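Local coordinates for nuclease-like protein (Chaetomium thermophilum, PDB 6GRB) that probably cuts four-way DNA junctions and 5' flaps as the metal-dependent junction-resolving enzyme GEN1, the chain holding its nuclease core, at residues F64-F78 / K104-A117. Residues are numbered along the deposited sequence; the frame is centred on the assembly and turned at random.
Sequences FVRLLSLGIHPIFVF and KRLIRLFGFTAHDA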
ATOM      1  N   PHE A  64      11.724  -0.975  -2.217  1.00 54.36           N
ATOM      2  CA  PHE A  64      11.938  -1.488  -0.864  1.00 54.25           C
ATOM      3  C   PHE A  64      12.843  -0.554  -0.060  1.00 54.75           C
ATOM      4  O   PHE A  64      12.627  -0.356   1.146  1.00 54.63           O
ATOM      5  CB  PHE A  64      12.525  -2.906  -0.910  1.00 54.74           C
ATOM      6  CG  PHE A  64      11.545  -3.962  -1.321  1.00 54.31           C
ATOM      7  CD1 PHE A  64      10.274  -3.625  -1.759  1.00 53.68           C
ATOM      8  CD2 PHE A  64      11.878  -5.310  -1.236  1.00 54.84           C
ATOM      9  CE1 PHE A  64       9.362  -4.602  -2.122  1.00 53.54           C
ATOM     10  CE2 PHE A  64      10.951  -6.310  -1.593  1.00 54.56           C
ATOM     11  CZ  PHE A  64       9.702  -5.956  -2.049  1.00 53.91           C
ATOM     12  N   VAL A  65      13.864   0.019  -0.713  1.00 55.56           N
ATOM     13  CA  VAL A  65      14.701   1.042  -0.084  1.00 56.22           C
ATOM     14  C   VAL A  65      13.870   2.279   0.233  1.00 55.84           C
ATOM     15  O   VAL A  65      14.026   2.901   1.299  1.00 55.92           O
ATOM     16  CB  VAL A  65      15.906   1.394  -0.983  1.00 57.34           C
ATOM     17  CG1 VAL A  65      16.859   2.385  -0.282  1.00 58.30           C
ATOM     18  CG2 VAL A  65      16.655   0.147  -1.421  1.00 57.80           C
ATOM     19  N   ARG A  66      12.961   2.651  -0.669  1.00 58.05           N
ATOM     20  CA  ARG A  66      12.082   3.774  -0.384  1.00 58.05           C
ATOM     21  C   ARG A  66      11.211   3.493   0.840  1.00 56.93           C
ATOM     22  O   ARG A  66      11.031   4.371   1.693  1.00 56.89           O
ATOM     23  CB  ARG A  66      11.230   4.116  -1.610  1.00 58.61           C
ATOM     24  CG  ARG A  66      10.497   5.451  -1.464  1.00 59.26           C
ATOM     25  CD  ARG A  66       9.964   5.986  -2.793  1.00 60.85           C
ATOM     26  NE  ARG A  66      11.031   6.277  -3.754  1.00 62.60           N
ATOM     27  CZ  ARG A  66      11.659   7.450  -3.881  1.00 64.48           C
ATOM     28  NH1 ARG A  66      11.329   8.487  -3.113  1.00 64.40           N
ATOM     29  NH2 ARG A  66      12.624   7.593  -4.792  1.00 65.69           N
ATOM     30  N   LEU A  67      10.695   2.261   0.967  1.00 54.92           N
ATOM     31  CA  LEU A  67       9.931   1.912   2.164  1.00 54.35           C
ATOM     32  C   LEU A  67      10.801   1.901   3.415  1.00 54.68           C
ATOM     33  O   LEU A  67      10.303   2.160   4.514  1.00 54.52           O
ATOM     34  CB  LEU A  67       9.251   0.551   1.998  1.00 54.11           C
ATOM     35  CG  LEU A  67       8.112   0.405   0.977  1.00 53.91           C
ATOM     36  CD1 LEU A  67       7.670  -1.067   0.880  1.00 53.92           C
ATOM     37  CD2 LEU A  67       6.921   1.364   1.283  1.00 53.82           C
ATOM     38  N   LEU A  68      12.085   1.559   3.278  1.00 56.19           N
ATOM     39  CA  LEU A  68      12.997   1.666   4.412  1.00 56.90           C
ATOM     40  C   LEU A  68      13.049   3.091   4.937  1.00 56.86           C
ATOM     41  O   LEU A  68      13.019   3.310   6.151  1.00 56.94           O
ATOM     42  CB  LEU A  68      14.396   1.203   4.021  1.00 57.97           C
ATOM     43  CG  LEU A  68      14.705  -0.282   4.193  1.00 58.79           C
ATOM     44  CD1 LEU A  68      16.226  -0.447   4.183  1.00 60.24           C
ATOM     45  CD2 LEU A  68      14.081  -0.894   5.474  1.00 59.14           C
ATOM     46  N   SER A  69      13.095   4.077   4.029  1.00 57.31           N
ATOM     47  CA  SER A  69      13.317   5.470   4.412  1.00 57.74           C
ATOM     48  C   SER A  69      12.051   6.165   4.862  1.00 57.02           C
ATOM     49  O   SER A  69      12.137   7.196   5.542  1.00 57.24           O
ATOM     50  CB  SER A  69      13.916   6.240   3.242  1.00 58.86           C
ATOM     51  OG  SER A  69      14.956   5.456   2.680  1.00 59.51           O
ATOM     52  N   LEU A  70      10.887   5.655   4.457  1.00 55.35           N
ATOM     53  CA  LEU A  70       9.624   6.111   5.018  1.00 54.76           C
ATOM     54  C   LEU A  70       9.373   5.539   6.411  1.00 54.47           C
ATOM     55  O   LEU A  70       8.505   6.042   7.122  1.00 54.25           O
ATOM     56  CB  LEU A  70       8.470   5.756   4.063  1.00 54.46           C
ATOM     57  CG  LEU A  70       8.568   6.284   2.620  1.00 55.14           C
ATOM     58  CD1 LEU A  70       7.595   5.595   1.714  1.00 55.00           C
ATOM     59  CD2 LEU A  70       8.335   7.782   2.577  1.00 55.69           C
ATOM     60  N   GLY A  71      10.125   4.530   6.831  1.00 56.75           N
ATOM     61  CA  GLY A  71       9.839   3.849   8.088  1.00 56.97           C
ATOM     62  C   GLY A  71       8.513   3.108   8.119  1.00 56.77           C
ATOM     63  O   GLY A  71       7.807   3.145   9.134  1.00 56.99           O
ATOM     64  N   ILE A  72       8.153   2.431   7.037  1.00 52.57           N
ATOM     65  CA  ILE A  72       6.880   1.732   6.935  1.00 52.63           C
ATOM     66  C   ILE A  72       7.138   0.255   7.183  1.00 53.43           C
ATOM     67  O   ILE A  72       8.107  -0.297   6.658  1.00 53.61           O
ATOM     68  CB  ILE A  72       6.234   1.970   5.556  1.00 52.14           C
ATOM     69  CG1 ILE A  72       5.816   3.443   5.410  1.00 51.87           C
ATOM     70  CG2 ILE A  72       5.077   0.988   5.283  1.00 52.50           C
ATOM     71  CD1 ILE A  72       5.068   3.737   4.143  1.00 51.87           C
ATOM     72  N   HIS A  73       6.302  -0.380   8.014  1.00 51.14           N
ATOM     73  CA  HIS A  73       6.343  -1.825   8.236  1.00 52.42           C
ATOM     74  C   HIS A  73       5.416  -2.502   7.229  1.00 52.43           C
ATOM     75  O   HIS A  73       4.190  -2.500   7.428  1.00 52.92           O
ATOM     76  CB  HIS A  73       5.906  -2.207   9.654  1.00 53.79           C
ATOM     77  CG  HIS A  73       6.896  -1.874  10.730  1.00 54.17           C
ATOM     78  ND1 HIS A  73       6.535  -1.744  12.059  1.00 54.89           N
ATOM     79  CD2 HIS A  73       8.227  -1.636  10.678  1.00 54.08           C
ATOM     80  CE1 HIS A  73       7.607  -1.449  12.775  1.00 55.16           C
ATOM     81  NE2 HIS A  73       8.645  -1.381  11.960  1.00 54.79           N
ATOM     82  N   PRO A  74       5.948  -3.075   6.143  1.00 49.75           N
ATOM     83  CA  PRO A  74       5.093  -3.619   5.084  1.00 49.52           C
ATOM     84  C   PRO A  74       4.880  -5.114   5.204  1.00 50.86           C
ATOM     85  O   PRO A  74       5.808  -5.883   5.462  1.00 51.69           O
ATOM     86  CB  PRO A  74       5.910  -3.322   3.825  1.00 48.34           C
ATOM     87  CG  PRO A  74       7.323  -3.507   4.296  1.00 48.75           C
ATOM     88  CD  PRO A  74       7.372  -3.082   5.760  1.00 49.44           C
ATOM     89  N   ILE A  75       3.644  -5.541   4.961  1.00 47.64           N
ATOM     90  CA  ILE A  75       3.362  -6.962   4.749  1.00 48.35           C
ATOM     91  C   ILE A  75       2.876  -7.126   3.308  1.00 47.07           C
ATOM     92  O   ILE A  75       1.868  -6.529   2.902  1.00 46.82           O
ATOM     93  CB  ILE A  75       2.385  -7.542   5.792  1.00 49.98           C
ATOM     94  CG1 ILE A  75       2.152  -9.029   5.541  1.00 49.98           C
ATOM     95  CG2 ILE A  75       1.071  -6.815   5.812  1.00 49.96           C
ATOM     96  CD1 ILE A  75       1.699  -9.804   6.778  1.00 51.30           C
ATOM     97  N   PHE A  76       3.637  -7.895   2.525  1.00 50.21           N
ATOM     98  CA  PHE A  76       3.375  -8.091   1.103  1.00 49.44           C
ATOM     99  C   PHE A  76       2.513  -9.332   0.909  1.00 49.97           C
ATOM    100  O   PHE A  76       2.920 -10.421   1.304  1.00 50.39           O
ATOM    101  CB  PHE A  76       4.689  -8.242   0.342  1.00 48.89           C
ATOM    102  CG  PHE A  76       5.526  -7.012   0.346  1.00 48.34           C
ATOM    103  CD1 PHE A  76       5.429  -6.102  -0.679  1.00 47.76           C
ATOM    104  CD2 PHE A  76       6.433  -6.778   1.368  1.00 48.73           C
ATOM    105  CE1 PHE A  76       6.210  -4.964  -0.682  1.00 47.36           C
ATOM    106  CE2 PHE A  76       7.216  -5.667   1.371  1.00 48.23           C
ATOM    107  CZ  PHE A  76       7.101  -4.750   0.353  1.00 47.45           C
ATOM    108  N   VAL A  77       1.350  -9.189   0.279  1.00 48.18           N
ATOM    109  CA  VAL A  77       0.370 -10.272   0.231  1.00 48.92           C
ATOM    110  C   VAL A  77       0.330 -10.878  -1.176  1.00 48.98           C
ATOM    111  O   VAL A  77       0.166 -10.161  -2.165  1.00 49.09           O
ATOM    112  CB  VAL A  77      -1.021  -9.787   0.684  1.00 49.75           C
ATOM    113  CG1 VAL A  77      -2.027 -10.983   0.764  1.00 50.66           C
ATOM    114  CG2 VAL A  77      -0.911  -9.030   2.021  1.00 49.83           C
ATOM    115  N   PHE A  78       0.462 -12.195  -1.248  1.00 51.23           N
ATOM    116  CA  PHE A  78       0.490 -12.981  -2.474  1.00 51.44           C
ATOM    117  C   PHE A  78      -0.826 -13.733  -2.617  1.00 52.54           C
ATOM    118  O   PHE A  78      -1.398 -14.190  -1.625  1.00 52.89           O
ATOM    119  CB  PHE A  78       1.680 -13.982  -2.466  1.00 50.98           C
ATOM    120  CG  PHE A  78       3.046 -13.314  -2.506  1.00 50.23           C
ATOM    121  CD1 PHE A  78       3.573 -12.696  -1.362  1.00 50.06           C
ATOM    122  CD2 PHE A  78       3.780 -13.282  -3.683  1.00 49.94           C
ATOM    123  CE1 PHE A  78       4.812 -12.058  -1.394  1.00 49.64           C
ATOM    124  CE2 PHE A  78       5.014 -12.653  -3.743  1.00 49.43           C
ATOM    125  CZ  PHE A  78       5.547 -12.026  -2.600  1.00 49.27           C
ATOM    126  N   LYS A 104      10.061 -13.054  -2.841  1.00 54.17           N
ATOM    127  CA  LYS A 104       9.962 -13.443  -1.436  1.00 55.07           C
ATOM    128  C   LYS A 104      11.336 -13.465  -0.778  1.00 56.27           C
ATOM    129  O   LYS A 104      11.479 -13.136   0.405  1.00 57.26           O
ATOM    130  CB  LYS A 104       9.291 -14.815  -1.310  1.00 55.42           C
ATOM    131  CG  LYS A 104       7.829 -14.794  -1.635  1.00 54.75           C
ATOM    132  CD  LYS A 104       7.237 -16.154  -1.366  1.00 55.25           C
ATOM    133  CE  LYS A 104       5.718 -16.064  -1.303  1.00 55.03           C
ATOM    134  NZ  LYS A 104       5.122 -17.365  -0.885  1.00 55.63           N
ATOM    135  N   ARG A 105      12.358 -13.863  -1.535  1.00 58.24           N
ATOM    136  CA  ARG A 105      13.727 -13.798  -1.040  1.00 59.59           C
ATOM    137  C   ARG A 105      14.139 -12.354  -0.763  1.00 59.49           C
ATOM    138  O   ARG A 105      14.684 -12.041   0.305  1.00 60.87           O
ATOM    139  CB  ARG A 105      14.655 -14.466  -2.060  1.00 59.69           C
ATOM    140  CG  ARG A 105      16.100 -14.429  -1.685  1.00 61.17           C
ATOM    141  CD  ARG A 105      16.908 -15.398  -2.540  1.00 61.46           C
ATOM    142  NE  ARG A 105      18.345 -15.270  -2.267  1.00 62.93           N
ATOM    143  CZ  ARG A 105      19.273 -14.975  -3.183  1.00 62.78           C
ATOM    144  NH1 ARG A 105      18.930 -14.793  -4.457  1.00 61.33           N
ATOM    145  NH2 ARG A 105      20.550 -14.853  -2.829  1.00 64.24           N
ATOM    146  N   LEU A 106      13.866 -11.450  -1.708  1.00 56.66           N
ATOM    147  CA  LEU A 106      14.230 -10.049  -1.503  1.00 56.42           C
ATOM    148  C   LEU A 106      13.438  -9.426  -0.356  1.00 56.37           C
ATOM    149  O   LEU A 106      13.971  -8.581   0.375  1.00 56.88           O
ATOM    150  CB  LEU A 106      14.033  -9.253  -2.803  1.00 55.17           C
ATOM    151  CG  LEU A 106      14.581  -7.817  -2.819  1.00 55.09           C
ATOM    152  CD1 LEU A 106      16.136  -7.756  -2.831  1.00 56.23           C
ATOM    153  CD2 LEU A 106      13.983  -7.022  -3.973  1.00 54.20           C
ATOM    154  N   ILE A 107      12.171  -9.830  -0.192  1.00 53.03           N
ATOM    155  CA  ILE A 107      11.374  -9.397   0.950  1.00 53.23           C
ATOM    156  C   ILE A 107      12.051  -9.779   2.262  1.00 55.30           C
ATOM    157  O   ILE A 107      12.170  -8.957   3.179  1.00 55.80           O
ATOM    158  CB  ILE A 107       9.953  -9.973   0.859  1.00 52.70           C
ATOM    159  CG1 ILE A 107       9.205  -9.316  -0.310  1.00 51.16           C
ATOM    160  CG2 ILE A 107       9.222  -9.766   2.191  1.00 53.49           C
ATOM    161  CD1 ILE A 107       7.839  -9.929  -0.606  1.00 50.88           C
ATOM    162  N   ARG A 108      12.494 -11.026   2.379  1.00 52.41           N
ATOM    163  CA  ARG A 108      13.159 -11.470   3.606  1.00 55.04           C
ATOM    164  C   ARG A 108      14.448 -10.690   3.841  1.00 55.94           C
ATOM    165  O   ARG A 108      14.668 -10.153   4.931  1.00 57.30           O
ATOM    166  CB  ARG A 108      13.448 -12.978   3.545  1.00 56.10           C
ATOM    167  N   LEU A 109      15.294 -10.585   2.803  1.00 57.14           N
ATOM    168  CA  LEU A 109      16.566  -9.880   2.910  1.00 57.90           C
ATOM    169  C   LEU A 109      16.406  -8.468   3.461  1.00 57.07           C
ATOM    170  O   LEU A 109      17.291  -7.987   4.175  1.00 58.29           O
ATOM    171  CB  LEU A 109      17.255  -9.846   1.548  1.00 56.83           C
ATOM    172  CG  LEU A 109      17.868 -11.184   1.121  1.00 57.92           C
ATOM    173  CD1 LEU A 109      18.485 -11.097  -0.255  1.00 56.82           C
ATOM    174  CD2 LEU A 109      18.897 -11.622   2.164  1.00 60.76           C
ATOM    175  N   PHE A 110      15.291  -7.798   3.157  1.00 56.63           N
ATOM    176  CA  PHE A 110      15.014  -6.467   3.672  1.00 55.75           C
ATOM    177  C   PHE A 110      14.353  -6.516   5.046  1.00 56.55           C
ATOM    178  O   PHE A 110      14.004  -5.466   5.588  1.00 55.76           O
ATOM    179  CB  PHE A 110      14.113  -5.681   2.697  1.00 53.54           C
ATOM    180  CG  PHE A 110      14.859  -4.858   1.677  1.00 53.05           C
ATOM    181  CD1 PHE A 110      15.354  -5.441   0.521  1.00 53.09           C
ATOM    182  CD2 PHE A 110      15.053  -3.495   1.868  1.00 52.74           C
ATOM    183  CE1 PHE A 110      16.053  -4.689  -0.412  1.00 53.08           C
ATOM    184  CE2 PHE A 110      15.713  -2.729   0.930  1.00 52.67           C
ATOM    185  CZ  PHE A 110      16.216  -3.326  -0.215  1.00 53.04           C
ATOM    186  N   GLY A 111      14.175  -7.702   5.615  1.00 59.15           N
ATOM    187  CA  GLY A 111      13.435  -7.823   6.860  1.00 60.22           C
ATOM    188  C   GLY A 111      11.970  -7.469   6.749  1.00 58.58           C
ATOM    189  O   GLY A 111      11.392  -6.966   7.717  1.00 58.64           O
ATOM    190  N   PHE A 112      11.347  -7.681   5.585  1.00 54.05           N
ATOM    191  CA  PHE A 112       9.920  -7.416   5.450  1.00 52.83           C
ATOM    192  C   PHE A 112       9.183  -8.743   5.535  1.00 54.11           C
ATOM    193  O   PHE A 112       9.789  -9.802   5.588  1.00 55.59           O
ATOM    194  CB  PHE A 112       9.591  -6.663   4.147  1.00 50.45           C
ATOM    195  CG  PHE A 112      10.185  -5.267   4.062  1.00 49.43           C
ATOM    196  CD1 PHE A 112      10.538  -4.566   5.197  1.00 49.94           C
ATOM    197  CD2 PHE A 112      10.375  -4.653   2.828  1.00 48.17           C
ATOM    198  CE1 PHE A 112      11.069  -3.268   5.108  1.00 49.09           C
ATOM    199  CE2 PHE A 112      10.917  -3.355   2.725  1.00 47.63           C
ATOM    200  CZ  PHE A 112      11.260  -2.665   3.870  1.00 48.03           C
ATOM    201  N   THR A 113       7.861  -8.678   5.582  1.00 50.99           N
ATOM    202  CA  THR A 113       7.028  -9.852   5.787  1.00 51.85           C
ATOM    203  C   THR A 113       6.347 -10.211   4.486  1.00 49.82           C
ATOM    204  O   THR A 113       5.883  -9.330   3.760  1.00 48.34           O
ATOM    205  CB  THR A 113       5.974  -9.605   6.863  1.00 52.98           C
ATOM    206  OG1 THR A 113       6.633  -9.159   8.053  1.00 55.25           O
ATOM    207  CG2 THR A 113       5.181 -10.875   7.152  1.00 53.07           C
ATOM    208  N   ALA A 114       6.320 -11.497   4.184  1.00 50.33           N
ATOM    209  CA  ALA A 114       5.602 -12.021   3.035  1.00 48.98           C
ATOM    210  C   ALA A 114       4.494 -12.911   3.562  1.00 49.39           C
ATOM    211  O   ALA A 114       4.719 -13.718   4.464  1.00 50.45           O
ATOM    212  CB  ALA A 114       6.528 -12.818   2.108  1.00 48.70           C
ATOM    213  N   HIS A 115       3.303 -12.742   3.022  1.00 49.77           N
ATOM    214  CA  HIS A 115       2.113 -13.440   3.489  1.00 50.22           C
ATOM    215  C   HIS A 115       1.388 -13.982   2.263  1.00 49.72           C
ATOM    216  O   HIS A 115       1.111 -13.228   1.317  1.00 49.21           O
ATOM    217  CB  HIS A 115       1.250 -12.468   4.306  1.00 50.59           C
ATOM    218  CG  HIS A 115      -0.063 -13.021   4.760  1.00 51.11           C
ATOM    219  ND1 HIS A 115      -0.177 -14.167   5.506  1.00 51.73           N
ATOM    220  CD2 HIS A 115      -1.324 -12.538   4.625  1.00 51.27           C
ATOM    221  CE1 HIS A 115      -1.449 -14.389   5.789  1.00 52.13           C
ATOM    222  NE2 HIS A 115      -2.167 -13.418   5.255  1.00 51.97           N
ATOM    223  N   ASP A 116       1.103 -15.283   2.257  1.00 52.43           N
ATOM    224  CA  ASP A 116       0.350 -15.897   1.167  1.00 52.43           C
ATOM    225  C   ASP A 116      -1.107 -15.952   1.598  1.00 53.11           C
ATOM    226  O   ASP A 116      -1.440 -16.637   2.562  1.00 53.64           O
ATOM    227  CB  ASP A 116       0.893 -17.279   0.832  1.00 52.55           C
ATOM    228  CG  ASP A 116       2.393 -17.256   0.563  1.00 52.18           C
ATOM    229  OD1 ASP A 116       2.794 -17.054  -0.612  1.00 51.69           O
ATOM    230  OD2 ASP A 116       3.185 -17.405   1.540  1.00 52.55           O
ATOM    231  N   ALA A 117      -1.962 -15.186   0.917  1.00 54.95           N
ATOM    232  CA  ALA A 117      -3.397 -15.277   1.155  1.00 55.96           C
ATOM    233  C   ALA A 117      -3.901 -16.651   0.719  1.00 56.55           C
ATOM    234  O   ALA A 117      -3.318 -17.277  -0.163  1.00 56.27           O
ATOM    235  CB  ALA A 117      -4.141 -14.187   0.386  1.00 56.47           C
TER
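Phe112 lies flat between Pro74 and the Phe110 carbonyl oxygen and pushes its far end against helix 55-70 at Phe64 O and Leu68 CD2. The Pro74 ring lies over one face, CG 3.4 Å from Phe112 CG, while the Phe110 oxygen sits above the opposite face, toward the rim. Leu68 CD2 meets the ring at CZ, and Phe76 CE2 fits against its CD2. Phe112 turns an edge to the face of Phe64, planes at 70°, and Phe64 in turn presents its edge to the face of Phe110. Phe64 CB stands over the centre of the Phe110 ring, 3.6 Å from its centroid, a CH-pi contact. Leu68 CG abuts the rim of Phe110. With an alanine at Phe112, Pro74 and Leu68 would probably face a gap and Phe64 would lose the ring edge turned to its face.

Farther along, Ile107 extends CD1 into the notch between Phe76 CB and Phe78 CZ, 3.7 Å from each, its CG1 resting on Phe64. Lys104, extended beyond CG, lays CE over the centre of the Phe78 ring, 3.9 Å from its centroid. On the reverse of the sheet, Ile75 CD1 slots between Thr113 CG2 and His115 CB, and His115 NE2 is hydrogen-bonded to Glu124 OE1 in helix 121-130. Strands 73-78 and 113-116 run parallel, joined by backbone hydrogen bonds, the straightest from Phe76 N to Thr113 O (2.9 Å, 177°); 113-116 is an edge strand of the mixed sheet, and helix 104-109 covers the Phe76–Phe78 side: a beta-alpha-beta crossover of the PIN-like nuclease fold of the XPG/FEN1 family.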